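Local coordinates for conserved hypothetical protein yffB (Pseudomonas aeruginosa, PDB 1RW1) that probably acts as a glutathione-dependent thiol reductase, as a thioredoxin-fold member of the ArsC family, at residues 2-7 and 92-97. Residues are numbered along the deposited sequence; the frame is centred on the assembly and turned at random.
Sequences YVLYGI and PVLELG
Val3 and Tyr5 of strand 2-6 pair with Glu95 and Val93 of strand 93-95 as two antiparallel hydrogen-bonded pairs, with Leu4 and Leu94 forming the non-hydrogen-bonded pair between them. Four backbone bonds join the strands, the shorter two being Glu95 N to Val3 O and Tyr5 N to Val93 O, both 2.8 Å. The same carbonyls also receive CA-H...O contacts, such as Leu4 CA to Val93 O at 3.4 Å.

The polar side-chain contact lies on the face of Val3, Tyr5, Val93 and Glu95. With CG anti to the carbonyl carbon (chi1 -63°), the Tyr5 ring lies over toward strand 93-95, its edge beside Val93 O. Its hydroxyl donates to Glu95 OE1, which lies in the ring plane, while the carboxylate is turned 73° from that plane; the 2.4 Å between Tyr5 OH and Glu95 OE1 is doubtfully short, since Glu95 is modelled in two conformers. Glu95 OE2 takes a salt bridge from Arg44 and a hydrogen bond from Trp45 NE1, and His41 is a second partner of the tyrosine hydroxyl.

On the other face, Leu4 CD1 reaches Pro92 CB at 3.5 Å and Leu94 CD1 at 4.0 Å. Pro92, preceded by a cis peptide bond, is the cis-proline characteristic of the thioredoxin fold. Separately, Tyr2 CD1 packs on Leu96 CD2 (4.3 Å), with Leu96 O in plane at the ring edge.

In this central antiparallel junction of the four-stranded sheet, strand 27-31 lies parallel beyond strand 2-6 and strand 100-102 runs antiparallel to 93-95; helices 11-22 and 106-113 pack against the Leu4 face, helix 39-49 against the Tyr5 face.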
loop_
_atom_site.group_PDB
_atom_site.type_symbol
_atom_site.label_atom_id
_atom_site.label_comp_id
_atom_site.label_asym_id
_atom_site.label_seq_id
_atom_site.Cartn_x
_atom_site.Cartn_y
_atom_site.Cartn_z
ATOM N N TYR A 2 -4.635 14.019 3.776
ATOM C CA TYR A 2 -4.020 12.713 3.937
ATOM C C TYR A 2 -4.912 11.667 3.266
ATOM O O TYR A 2 -6.148 11.765 3.310
ATOM C CB TYR A 2 -3.911 12.398 5.415
ATOM C CG TYR A 2 -3.056 13.385 6.177
ATOM C CD1 TYR A 2 -1.821 13.795 5.694
ATOM C CD2 TYR A 2 -3.477 13.916 7.392
ATOM C CE1 TYR A 2 -1.034 14.691 6.393
ATOM C CE2 TYR A 2 -2.691 14.806 8.107
ATOM C CZ TYR A 2 -1.470 15.182 7.601
ATOM O OH TYR A 2 -0.695 16.070 8.307
ATOM N N VAL A 3 -4.277 10.660 2.680
ATOM C CA VAL A 3 -5.016 9.617 1.956
ATOM C C VAL A 3 -4.463 8.254 2.367
ATOM O O VAL A 3 -3.252 8.016 2.297
ATOM C CB VAL A 3 -4.919 9.772 0.418
ATOM C CG1 VAL A 3 -5.825 8.755 -0.252
ATOM C CG2 VAL A 3 -5.285 11.192 0.002
ATOM N N LEU A 4 -5.360 7.374 2.813
ATOM C CA LEU A 4 -5.036 6.021 3.220
ATOM C C LEU A 4 -5.530 5.069 2.134
ATOM O O LEU A 4 -6.709 5.090 1.790
ATOM C CB LEU A 4 -5.731 5.711 4.549
ATOM C CG LEU A 4 -5.273 4.409 5.220
ATOM C CD1 LEU A 4 -3.860 4.546 5.781
ATOM C CD2 LEU A 4 -6.254 4.030 6.313
ATOM N N TYR A 5 -4.652 4.202 1.647
ATOM C CA TYR A 5 -4.944 3.283 0.552
ATOM C C TYR A 5 -4.939 1.855 1.068
ATOM O O TYR A 5 -3.981 1.418 1.722
ATOM C CB TYR A 5 -3.865 3.389 -0.530
ATOM C CG TYR A 5 -3.751 4.731 -1.205
ATOM C CD1 TYR A 5 -3.087 5.776 -0.616
ATOM C CD2 TYR A 5 -4.310 4.942 -2.449
ATOM C CE1 TYR A 5 -2.970 7.000 -1.248
ATOM C CE2 TYR A 5 -4.208 6.161 -3.094
ATOM C CZ TYR A 5 -3.525 7.195 -2.489
ATOM O OH TYR A 5 -3.410 8.410 -3.124
ATOM N N GLY A 6 -5.980 1.105 0.723
ATOM C CA GLY A 6 -6.052 -0.300 1.080
ATOM C C GLY A 6 -7.457 -0.828 0.878
ATOM O O GLY A 6 -8.128 -0.491 -0.095
ATOM N N ILE A 7 -7.910 -1.680 1.802
ATOM C CA ILE A 7 -9.238 -2.283 1.776
ATOM C C ILE A 7 -9.819 -2.248 3.186
ATOM O O ILE A 7 -9.139 -1.885 4.142
ATOM C CB ILE A 7 -9.183 -3.750 1.231
ATOM C CG1 ILE A 7 -8.436 -4.669 2.211
ATOM C CG2 ILE A 7 -8.583 -3.787 -0.160
ATOM C CD1 ILE A 7 -8.539 -6.151 1.863
ATOM N N PRO A 92 -1.184 -0.619 4.998
ATOM C CA PRO A 92 -1.669 0.472 4.157
ATOM C C PRO A 92 -0.588 1.137 3.351
ATOM O O PRO A 92 0.592 0.869 3.552
ATOM C CB PRO A 92 -2.228 1.489 5.186
ATOM C CG PRO A 92 -2.090 0.841 6.536
ATOM C CD PRO A 92 -0.970 -0.138 6.365
ATOM N N VAL A 93 -0.996 2.045 2.467
ATOM C CA VAL A 93 -0.135 3.154 2.053
ATOM C C VAL A 93 -0.799 4.407 2.585
ATOM O O VAL A 93 -2.015 4.576 2.455
ATOM C CB VAL A 93 0.088 3.226 0.537
ATOM C CG1 VAL A 93 0.945 4.426 0.181
ATOM C CG2 VAL A 93 0.722 1.951 0.029
ATOM N N LEU A 94 -0.025 5.290 3.209
ATOM C CA LEU A 94 -0.549 6.534 3.759
ATOM C C LEU A 94 0.216 7.679 3.127
ATOM O O LEU A 94 1.438 7.784 3.302
ATOM C CB LEU A 94 -0.394 6.569 5.268
ATOM C CG LEU A 94 -0.798 7.881 5.959
ATOM C CD1 LEU A 94 -2.266 8.241 5.738
ATOM C CD2 LEU A 94 -0.505 7.782 7.451
ATOM N N GLU A 95 -0.499 8.527 2.385
ATOM C CA GLU A 95 0.058 9.716 1.743
ATOM C C GLU A 95 -0.043 10.897 2.684
ATOM O O GLU A 95 -1.119 11.243 3.144
ATOM C CB GLU A 95 -0.610 9.937 0.396
ATOM C CG GLU A 95 -0.139 8.891 -0.607
ATOM C CD GLU A 95 -0.701 9.107 -1.977
ATOM O OE1 GLU A 95 -1.721 9.817 -2.107
ATOM O OE2 GLU A 95 -0.109 8.572 -2.925
ATOM N N LEU A 96 1.105 11.486 2.969
ATOM C CA LEU A 96 1.254 12.553 3.945
ATOM C C LEU A 96 1.454 13.927 3.304
ATOM O O LEU A 96 1.515 14.937 3.992
ATOM C CB LEU A 96 2.467 12.265 4.839
ATOM C CG LEU A 96 2.363 10.996 5.680
ATOM C CD1 LEU A 96 3.720 10.621 6.236
ATOM C CD2 LEU A 96 1.336 11.162 6.776
ATOM N N GLY A 97 1.576 13.964 1.989
ATOM C CA GLY A 97 1.859 15.204 1.295
ATOM C C GLY A 97 3.139 15.067 0.493
ATOM O O GLY A 97 3.110 14.757 -0.689
#